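Side-chain contacts in beta-ketoacyl-[acyl-carrier-protein] synthase III (Pseudomonas aeruginosa, PDB 2X3E), which probably catalyses the first condensation step of fatty acid synthesis, joining an acetyl group from acetyl-CoA to malonyl-ACP with release of carbon dioxide: residues A155-G160 with N209-D214; V165-A168 with E172-G175; I256-A261 with L266-V271. The protein carries 1 engineered substitution. One frame throughout, in Å; residues are numbered along the deposited sequence.

Contact 1: A155-G160 with N209-D214; sequences ALFGDG and NYFRMD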
loop_
_atom_site.group_PDB
_atom_site.type_symbol
_atom_site.label_atom_id
_atom_site.label_comp_id
_atom_site.label_asym_id
_atom_site.label_seq_id
_atom_site.Cartn_x
_atom_site.Cartn_y
_atom_site.Cartn_z
ATOM N N ALA A 155 -23.263 -13.187 5.966
ATOM C CA ALA A 155 -23.493 -14.382 5.149
ATOM C C ALA A 155 -22.437 -14.550 4.047
ATOM O O ALA A 155 -22.155 -15.671 3.627
ATOM C CB ALA A 155 -24.892 -14.348 4.538
ATOM N N LEU A 156 -21.846 -13.446 3.596
ATOM C CA LEU A 156 -20.962 -13.454 2.429
ATOM C C LEU A 156 -19.476 -13.539 2.792
ATOM O O LEU A 156 -18.727 -14.317 2.191
ATOM C CB LEU A 156 -21.212 -12.192 1.589
ATOM C CG LEU A 156 -20.385 -11.970 0.319
ATOM C CD1 LEU A 156 -20.575 -13.123 -0.650
ATOM C CD2 LEU A 156 -20.780 -10.643 -0.333
ATOM N N PHE A 157 -19.053 -12.740 3.768
ATOM C CA PHE A 157 -17.628 -12.507 3.997
ATOM C C PHE A 157 -16.970 -13.478 4.975
ATOM O O PHE A 157 -17.528 -13.822 6.012
ATOM C CB PHE A 157 -17.370 -11.055 4.439
ATOM C CG PHE A 157 -17.530 -10.060 3.328
ATOM C CD1 PHE A 157 -16.534 -9.902 2.380
ATOM C CD2 PHE A 157 -18.685 -9.302 3.216
ATOM C CE1 PHE A 157 -16.682 -9.003 1.336
ATOM C CE2 PHE A 157 -18.837 -8.402 2.181
ATOM C CZ PHE A 157 -17.831 -8.248 1.240
ATOM N N GLY A 158 -15.762 -13.898 4.619
ATOM C CA GLY A 158 -14.927 -14.731 5.484
ATOM C C GLY A 158 -13.515 -14.189 5.536
ATOM O O GLY A 158 -13.200 -13.202 4.862
ATOM N N ASP A 159 -12.669 -14.848 6.324
ATOM C CA ASP A 159 -11.291 -14.422 6.567
ATOM C C ASP A 159 -10.296 -15.437 6.020
ATOM O O ASP A 159 -10.603 -16.624 5.883
ATOM C CB ASP A 159 -11.038 -14.272 8.074
ATOM C CG ASP A 159 -11.974 -13.281 8.740
ATOM O OD1 ASP A 159 -12.511 -12.390 8.050
ATOM O OD2 ASP A 159 -12.157 -13.385 9.975
ATOM N N GLY A 160 -9.083 -14.979 5.742
ATOM C CA GLY A 160 -8.041 -15.876 5.268
ATOM C C GLY A 160 -6.864 -15.159 4.665
ATOM O O GLY A 160 -6.864 -13.929 4.543
ATOM N N ASN A 209 -17.209 1.515 13.180
ATOM C CA ASN A 209 -16.962 1.721 11.751
ATOM C C ASN A 209 -17.073 0.396 10.988
ATOM O O ASN A 209 -16.090 -0.339 10.835
ATOM C CB ASN A 209 -15.610 2.420 11.509
ATOM C CG ASN A 209 -14.416 1.639 12.055
ATOM O OD1 ASN A 209 -14.432 1.165 13.192
ATOM N ND2 ASN A 209 -13.364 1.526 11.247
ATOM N N TYR A 210 -18.289 0.092 10.540
ATOM C CA TYR A 210 -18.588 -1.193 9.918
ATOM C C TYR A 210 -18.559 -1.115 8.398
ATOM O O TYR A 210 -18.874 -0.078 7.806
ATOM C CB TYR A 210 -19.969 -1.700 10.346
ATOM C CG TYR A 210 -20.145 -1.948 11.833
ATOM C CD1 TYR A 210 -21.280 -1.498 12.499
ATOM C CD2 TYR A 210 -19.183 -2.641 12.569
ATOM C CE1 TYR A 210 -21.459 -1.724 13.862
ATOM C CE2 TYR A 210 -19.352 -2.873 13.934
ATOM C CZ TYR A 210 -20.494 -2.409 14.573
ATOM O OH TYR A 210 -20.675 -2.632 15.919
ATOM N N PHE A 211 -18.211 -2.235 7.773
ATOM C CA PHE A 211 -18.247 -2.339 6.321
ATOM C C PHE A 211 -19.692 -2.250 5.835
ATOM O O PHE A 211 -20.589 -2.877 6.413
ATOM C CB PHE A 211 -17.635 -3.656 5.854
ATOM C CG PHE A 211 -17.752 -3.883 4.368
ATOM C CD1 PHE A 211 -18.701 -4.757 3.858
ATOM C CD2 PHE A 211 -16.926 -3.203 3.481
ATOM C CE1 PHE A 211 -18.815 -4.962 2.492
ATOM C CE2 PHE A 211 -17.033 -3.402 2.120
ATOM C CZ PHE A 211 -17.982 -4.278 1.622
ATOM N N ARG A 212 -19.910 -1.457 4.789
ATOM C CA ARG A 212 -21.202 -1.402 4.119
ATOM C C ARG A 212 -21.029 -1.540 2.615
ATOM O O ARG A 212 -20.008 -1.125 2.052
ATOM C CB ARG A 212 -21.960 -0.113 4.459
ATOM C CG ARG A 212 -21.314 1.185 3.999
ATOM C CD ARG A 212 -22.341 2.318 4.020
ATOM N NE ARG A 212 -21.725 3.645 3.990
ATOM C CZ ARG A 212 -21.231 4.243 2.906
ATOM N NH1 ARG A 212 -21.254 3.649 1.716
ATOM N NH2 ARG A 212 -20.705 5.462 3.016
ATOM N N MET A 213 -22.028 -2.138 1.973
ATOM C CA MET A 213 -22.036 -2.251 0.524
ATOM C C MET A 213 -23.440 -2.126 -0.044
ATOM O O MET A 213 -24.411 -2.593 0.557
ATOM C CB MET A 213 -21.415 -3.578 0.080
ATOM C CG MET A 213 -22.182 -4.823 0.499
ATOM S SD MET A 213 -21.329 -6.340 0.018
ATOM C CE MET A 213 -21.035 -6.046 -1.725
ATOM N N ASP A 214 -23.517 -1.487 -1.208
ATOM C CA ASP A 214 -24.728 -1.426 -2.010
ATOM C C ASP A 214 -24.758 -2.678 -2.889
ATOM O O ASP A 214 -24.263 -2.670 -4.013
ATOM C CB ASP A 214 -24.711 -0.143 -2.858
ATOM C CG ASP A 214 -26.029 0.125 -3.559
ATOM O OD1 ASP A 214 -26.734 -0.835 -3.942
ATOM O OD2 ASP A 214 -26.351 1.315 -3.744
#
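Phe157 and Phe211 meet ring to ring, with Met213 beside them in a Met-aromatic contact, in the buried part of this thiolase-fold enzyme where the loop after helix 151-156 faces the chain entering strand 212-213. The main chains stay well apart, Phe157 CA and Phe211 CA being 10.4 Å from each other, and side chains alone bridge the gap.

The aromatic pair gives the closest approach across the two segments. CE2 of Phe157 comes within 3.5 Å of Phe211 CE1, and CZ of Phe157 lies close by the same carbon. The rings approach obliquely, their planes turned 77° against each other. Phe211 reaches across because its CG swings anti to the backbone N (chi1 175°). Phe142 rests against both rings, meeting that of Phe211 edge-to-face, so the pair belongs to a cluster of three phenylalanines.

The sulfur interaction works on the rim of Phe157. Met213 SD sits at the ring edge, near its plane, 3.9 Å from Phe157 CE2. The methionine chain runs out straight to its sulfur and then bends at chi3, turning the terminal methyl aside.

Aliphatic packing is supplied by Leu156, whose CG lies over one face of the neighbouring Phe157 ring, offset toward the rim. The Phe157 ring is thereby packed at both face and edge.

The setting suggests a second-shell role. Phe157 touches Asn280, a predicted active-site residue, with the side chains about 3 Å apart at their nearest atoms, and the backbones of Leu156 and Gly158 hydrogen-bond to Asn280. The cluster thus lies against Asn280 through Phe157. A looser apolar contact completes the group: Leu156 CD2 lies 4.4 Å from Met213 SD.

Contact 2: V165-A168 with E172-G175; sequences VLRA and EEEG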
loop_
_atom_site.group_PDB
_atom_site.type_symbol
_atom_site.label_atom_id
_atom_site.label_comp_id
_atom_site.label_asym_id
_atom_site.label_seq_id
_atom_site.Cartn_x
_atom_site.Cartn_y
_atom_site.Cartn_z
ATOM N N VAL A 165 5.066 -16.827 -4.029
ATOM C CA VAL A 165 6.456 -16.412 -4.175
ATOM C C VAL A 165 6.690 -16.109 -5.654
ATOM O O VAL A 165 6.291 -16.896 -6.524
ATOM C CB VAL A 165 7.429 -17.515 -3.718
ATOM C CG1 VAL A 165 8.882 -17.143 -4.044
ATOM C CG2 VAL A 165 7.257 -17.791 -2.221
ATOM N N LEU A 166 7.300 -14.955 -5.923
ATOM C CA LEU A 166 7.711 -14.561 -7.267
ATOM C C LEU A 166 9.230 -14.494 -7.313
ATOM O O LEU A 166 9.866 -14.117 -6.328
ATOM C CB LEU A 166 7.147 -13.188 -7.630
ATOM C CG LEU A 166 5.633 -13.023 -7.702
ATOM C CD1 LEU A 166 5.269 -11.545 -7.742
ATOM C CD2 LEU A 166 5.072 -13.744 -8.915
ATOM N N ARG A 167 9.812 -14.873 -8.445
ATOM C CA ARG A 167 11.258 -14.748 -8.650
ATOM C C ARG A 167 11.553 -14.110 -9.996
ATOM O O ARG A 167 10.733 -14.162 -10.906
ATOM C CB ARG A 167 11.939 -16.122 -8.586
ATOM C CG ARG A 167 11.549 -17.084 -9.707
ATOM C CD ARG A 167 12.489 -18.283 -9.760
ATOM N NE ARG A 167 12.043 -19.314 -10.696
ATOM C CZ ARG A 167 12.140 -19.248 -12.023
ATOM N NH1 ARG A 167 12.655 -18.179 -12.628
ATOM N NH2 ARG A 167 11.703 -20.266 -12.755
ATOM N N ALA A 168 12.736 -13.522 -10.122
ATOM C CA ALA A 168 13.225 -13.077 -11.416
ATOM C C ALA A 168 13.343 -14.276 -12.356
ATOM O O ALA A 168 13.771 -15.362 -11.951
ATOM C CB ALA A 168 14.583 -12.379 -11.272
ATOM N N GLU A 172 9.497 -16.234 -21.199
ATOM C CA GLU A 172 9.053 -17.501 -21.806
ATOM C C GLU A 172 8.836 -18.648 -20.798
ATOM O O GLU A 172 8.331 -19.713 -21.171
ATOM C CB GLU A 172 10.021 -17.931 -22.913
ATOM C CG GLU A 172 11.359 -18.494 -22.432
ATOM C CD GLU A 172 12.404 -18.562 -23.539
ATOM O OE1 GLU A 172 12.037 -18.458 -24.735
ATOM O OE2 GLU A 172 13.603 -18.720 -23.211
ATOM N N GLU A 173 9.204 -18.437 -19.533
ATOM C CA GLU A 173 8.992 -19.455 -18.493
ATOM C C GLU A 173 7.529 -19.541 -18.088
ATOM O O GLU A 173 6.866 -18.517 -17.940
ATOM C CB GLU A 173 9.802 -19.135 -17.237
ATOM C CG GLU A 173 11.287 -19.258 -17.400
ATOM C CD GLU A 173 12.000 -19.105 -16.087
ATOM O OE1 GLU A 173 12.424 -17.974 -15.765
ATOM O OE2 GLU A 173 12.100 -20.115 -15.358
ATOM N N GLU A 174 7.033 -20.761 -17.882
ATOM C CA GLU A 174 5.733 -20.937 -17.248
ATOM C C GLU A 174 5.745 -20.150 -15.952
ATOM O O GLU A 174 6.731 -20.194 -15.212
ATOM C CB GLU A 174 5.466 -22.406 -16.923
ATOM C CG GLU A 174 5.212 -23.279 -18.129
ATOM C CD GLU A 174 5.055 -24.748 -17.765
ATOM O OE1 GLU A 174 5.328 -25.125 -16.603
ATOM O OE2 GLU A 174 4.661 -25.530 -18.648
ATOM N N GLY A 175 4.666 -19.420 -15.691
ATOM C CA GLY A 175 4.512 -18.682 -14.437
ATOM C C GLY A 175 4.872 -17.215 -14.528
ATOM O O GLY A 175 4.597 -16.453 -13.604
#
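Arg167 and Glu173 form a bidentate, end-on salt bridge at the surface, away from the predicted active site, on the connection between the two main sheets of the thiolase fold. The two side chains cross at about a right angle, and their charged ends meet edge to edge with a twist, the guanidinium and carboxylate planes being 30° apart. The arginine presents its NH1/NH2 end, one nitrogen to each oxygen. NH2 of Arg167 makes the shorter and almost straight bond, 2.6 Å to Glu173 OE2, while NH1 of Arg167 reaches Glu173 OE1 at 3.2 Å. Both oxygens are met on their syn side and lie close to the guanidinium plane, although the nitrogens stand somewhat out of the carboxylate plane.

Arg167 runs extended from CG to NE after a first torsion of 66° that sets CG between the backbone N and the carbonyl carbon. Arg167 NH1 also donates to Ala168 O, 3.1 Å away, which further fixes the rotation of the guanidinium. On the acid, OE1 accepts a second bond from the backbone N of Asp170, so the carboxylate pins the turn as well as the strand.

Strand 160-169 is flanked in its sheet by strands 5-14 and 133-140. Arg167 and Glu173 both pack on strand 5-14, at Cys9 and Val7, while Leu166 touches helix 114-127; beyond the loop the chain enters strand 177-184 of the other main sheet.

Contact 3: I256-A261 with L266-V271; sequences ILAAVA and LPVERV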
loop_
_atom_site.group_PDB
_atom_site.type_symbol
_atom_site.label_atom_id
_atom_site.label_comp_id
_atom_site.label_asym_id
_atom_site.label_seq_id
_atom_site.Cartn_x
_atom_site.Cartn_y
_atom_site.Cartn_z
ATOM N N ILE A 256 -21.970 -14.216 -9.329
ATOM C CA ILE A 256 -21.052 -13.385 -10.114
ATOM C C ILE A 256 -20.049 -14.220 -10.913
ATOM O O ILE A 256 -19.724 -13.886 -12.056
ATOM C CB ILE A 256 -20.321 -12.343 -9.215
ATOM C CG1 ILE A 256 -21.307 -11.253 -8.784
ATOM C CG2 ILE A 256 -19.143 -11.705 -9.946
ATOM C CD1 ILE A 256 -20.846 -10.438 -7.598
ATOM N N LEU A 257 -19.591 -15.324 -10.329
ATOM C CA LEU A 257 -18.549 -16.143 -10.948
ATOM C C LEU A 257 -19.027 -16.766 -12.266
ATOM O O LEU A 257 -18.372 -16.622 -13.297
ATOM C CB LEU A 257 -18.072 -17.222 -9.967
ATOM C CG LEU A 257 -17.426 -16.665 -8.692
ATOM C CD1 LEU A 257 -17.229 -17.737 -7.634
ATOM C CD2 LEU A 257 -16.118 -16.029 -9.026
ATOM N N ALA A 258 -20.176 -17.437 -12.232
ATOM C CA ALA A 258 -20.769 -17.993 -13.450
ATOM C C ALA A 258 -21.208 -16.910 -14.443
ATOM O O ALA A 258 -21.139 -17.122 -15.654
ATOM C CB ALA A 258 -21.940 -18.900 -13.111
ATOM N N ALA A 259 -21.668 -15.768 -13.935
ATOM C CA ALA A 259 -22.076 -14.646 -14.792
ATOM C C ALA A 259 -20.889 -14.053 -15.556
ATOM O O ALA A 259 -21.050 -13.582 -16.681
ATOM C CB ALA A 259 -22.777 -13.564 -13.974
ATOM N N VAL A 260 -19.704 -14.067 -14.950
ATOM C CA VAL A 260 -18.501 -13.632 -15.654
ATOM C C VAL A 260 -18.185 -14.584 -16.824
ATOM O O VAL A 260 -17.931 -14.128 -17.938
ATOM C CB VAL A 260 -17.297 -13.484 -14.697
ATOM C CG1 VAL A 260 -16.001 -13.271 -15.478
ATOM C CG2 VAL A 260 -17.537 -12.320 -13.741
ATOM N N ALA A 261 -18.225 -15.895 -16.573
ATOM C CA ALA A 261 -18.055 -16.894 -17.634
ATOM C C ALA A 261 -19.064 -16.697 -18.773
ATOM O O ALA A 261 -18.696 -16.720 -19.957
ATOM C CB ALA A 261 -18.175 -18.315 -17.061
ATOM N N LEU A 266 -17.434 -18.504 -21.906
ATOM C CA LEU A 266 -16.457 -19.453 -21.380
ATOM C C LEU A 266 -17.201 -20.502 -20.557
ATOM O O LEU A 266 -18.109 -20.158 -19.806
ATOM C CB LEU A 266 -15.468 -18.722 -20.472
ATOM C CG LEU A 266 -14.278 -19.523 -19.951
ATOM C CD1 LEU A 266 -13.214 -19.656 -21.040
ATOM C CD2 LEU A 266 -13.689 -18.866 -18.710
ATOM N N PRO A 267 -16.826 -21.784 -20.690
ATOM C CA PRO A 267 -17.463 -22.802 -19.855
ATOM C C PRO A 267 -17.273 -22.523 -18.365
ATOM O O PRO A 267 -16.145 -22.260 -17.918
ATOM C CB PRO A 267 -16.753 -24.098 -20.267
ATOM C CG PRO A 267 -16.253 -23.837 -21.635
ATOM C CD PRO A 267 -15.912 -22.377 -21.681
ATOM N N VAL A 268 -18.371 -22.563 -17.612
ATOM C CA VAL A 268 -18.349 -22.232 -16.186
ATOM C C VAL A 268 -17.392 -23.130 -15.391
ATOM O O VAL A 268 -16.773 -22.670 -14.432
ATOM C CB VAL A 268 -19.775 -22.278 -15.570
ATOM C CG1 VAL A 268 -19.729 -22.219 -14.040
ATOM C CG2 VAL A 268 -20.624 -21.141 -16.114
ATOM N N GLU A 269 -17.258 -24.389 -15.810
ATOM C CA GLU A 269 -16.361 -25.346 -15.157
ATOM C C GLU A 269 -14.898 -24.883 -15.139
ATOM O O GLU A 269 -14.119 -25.340 -14.303
ATOM C CB GLU A 269 -16.459 -26.726 -15.823
ATOM C CG GLU A 269 -15.845 -26.781 -17.218
ATOM C CD GLU A 269 -16.307 -27.960 -18.040
ATOM O OE1 GLU A 269 -16.827 -28.944 -17.464
ATOM O OE2 GLU A 269 -16.136 -27.902 -19.274
ATOM N N ARG A 270 -14.532 -23.990 -16.057
ATOM C CA ARG A 270 -13.182 -23.434 -16.104
ATOM C C ARG A 270 -12.943 -22.327 -15.075
ATOM O O ARG A 270 -11.802 -21.907 -14.878
ATOM C CB ARG A 270 -12.873 -22.901 -17.498
ATOM C CG ARG A 270 -12.922 -23.967 -18.556
ATOM C CD ARG A 270 -12.376 -23.465 -19.860
ATOM N NE ARG A 270 -12.715 -24.355 -20.966
ATOM C CZ ARG A 270 -12.362 -24.152 -22.233
ATOM N NH1 ARG A 270 -11.640 -23.088 -22.569
ATOM N NH2 ARG A 270 -12.729 -25.019 -23.167
ATOM N N VAL A 271 -14.004 -21.847 -14.433
ATOM C CA VAL A 271 -13.858 -20.871 -13.358
ATOM C C VAL A 271 -13.484 -21.610 -12.073
ATOM O O VAL A 271 -14.207 -22.513 -11.636
ATOM C CB VAL A 271 -15.148 -20.052 -13.142
ATOM C CG1 VAL A 271 -14.961 -19.046 -12.007
ATOM C CG2 VAL A 271 -15.535 -19.342 -14.439
#
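Val271 packs against Leu257 and Ala261, holding the loop after helix 254-264 to the flank of that helix. Its CB is directed at the helix, and the two methyls divide the work beyond it. CG1, anti to the backbone N (chi1 180°), meets Leu257 CB at 4.1 Å. CG2 of Val271 lies 3.9 Å from Ala261 CB and also comes near the carbonyl O of Leu257, one turn earlier.

The methyl of Ala261 is the hub of the contact. Besides meeting the two valines, Ala261 CB lies 3.3 Å from Leu266 O. Val268 CG2 presses on Ala261 CB from the 3-10 turn 268-270, at 3.9 Å, and touches Ala258 CB as well, so the small alanines let the loop lie close to the helix. One backbone bond adds to this: Leu266 N donates to Ala261 O at 2.9 Å and nearly straight.

Leu257 and Val271 both also touch Pro249, near the predicted active-site His250, and the helix begins within the predicted ACP-binding region. The chemistry is that of a hydrophobic seam: apolar contacts without direction lay the loop along the helix, and the bond from Leu266 N to Ala261 O is the one directional link between the two segments.

How the contacts relate
From the N terminus, contact 1 opens first, at the end of helix 151-156, and closes at strand 212-213, the nearest ends of its segments being 49 residues apart. Within that long loop lies contact 2, a short closure at the exit of strand 160-169, where the chain passes from the five-stranded sheet to the four-stranded one. Contacts 1 and 2 stand on opposite sides of the chain's centre, 33 Å between their centres. Contact 3 follows in series, closing the local turn after helix 254-264 in the C-terminal part of the chain. It comes within about 7 Å of contact 1, nearest atoms, without touching; His250 and Asn280, predicted active-site residues, lie near both.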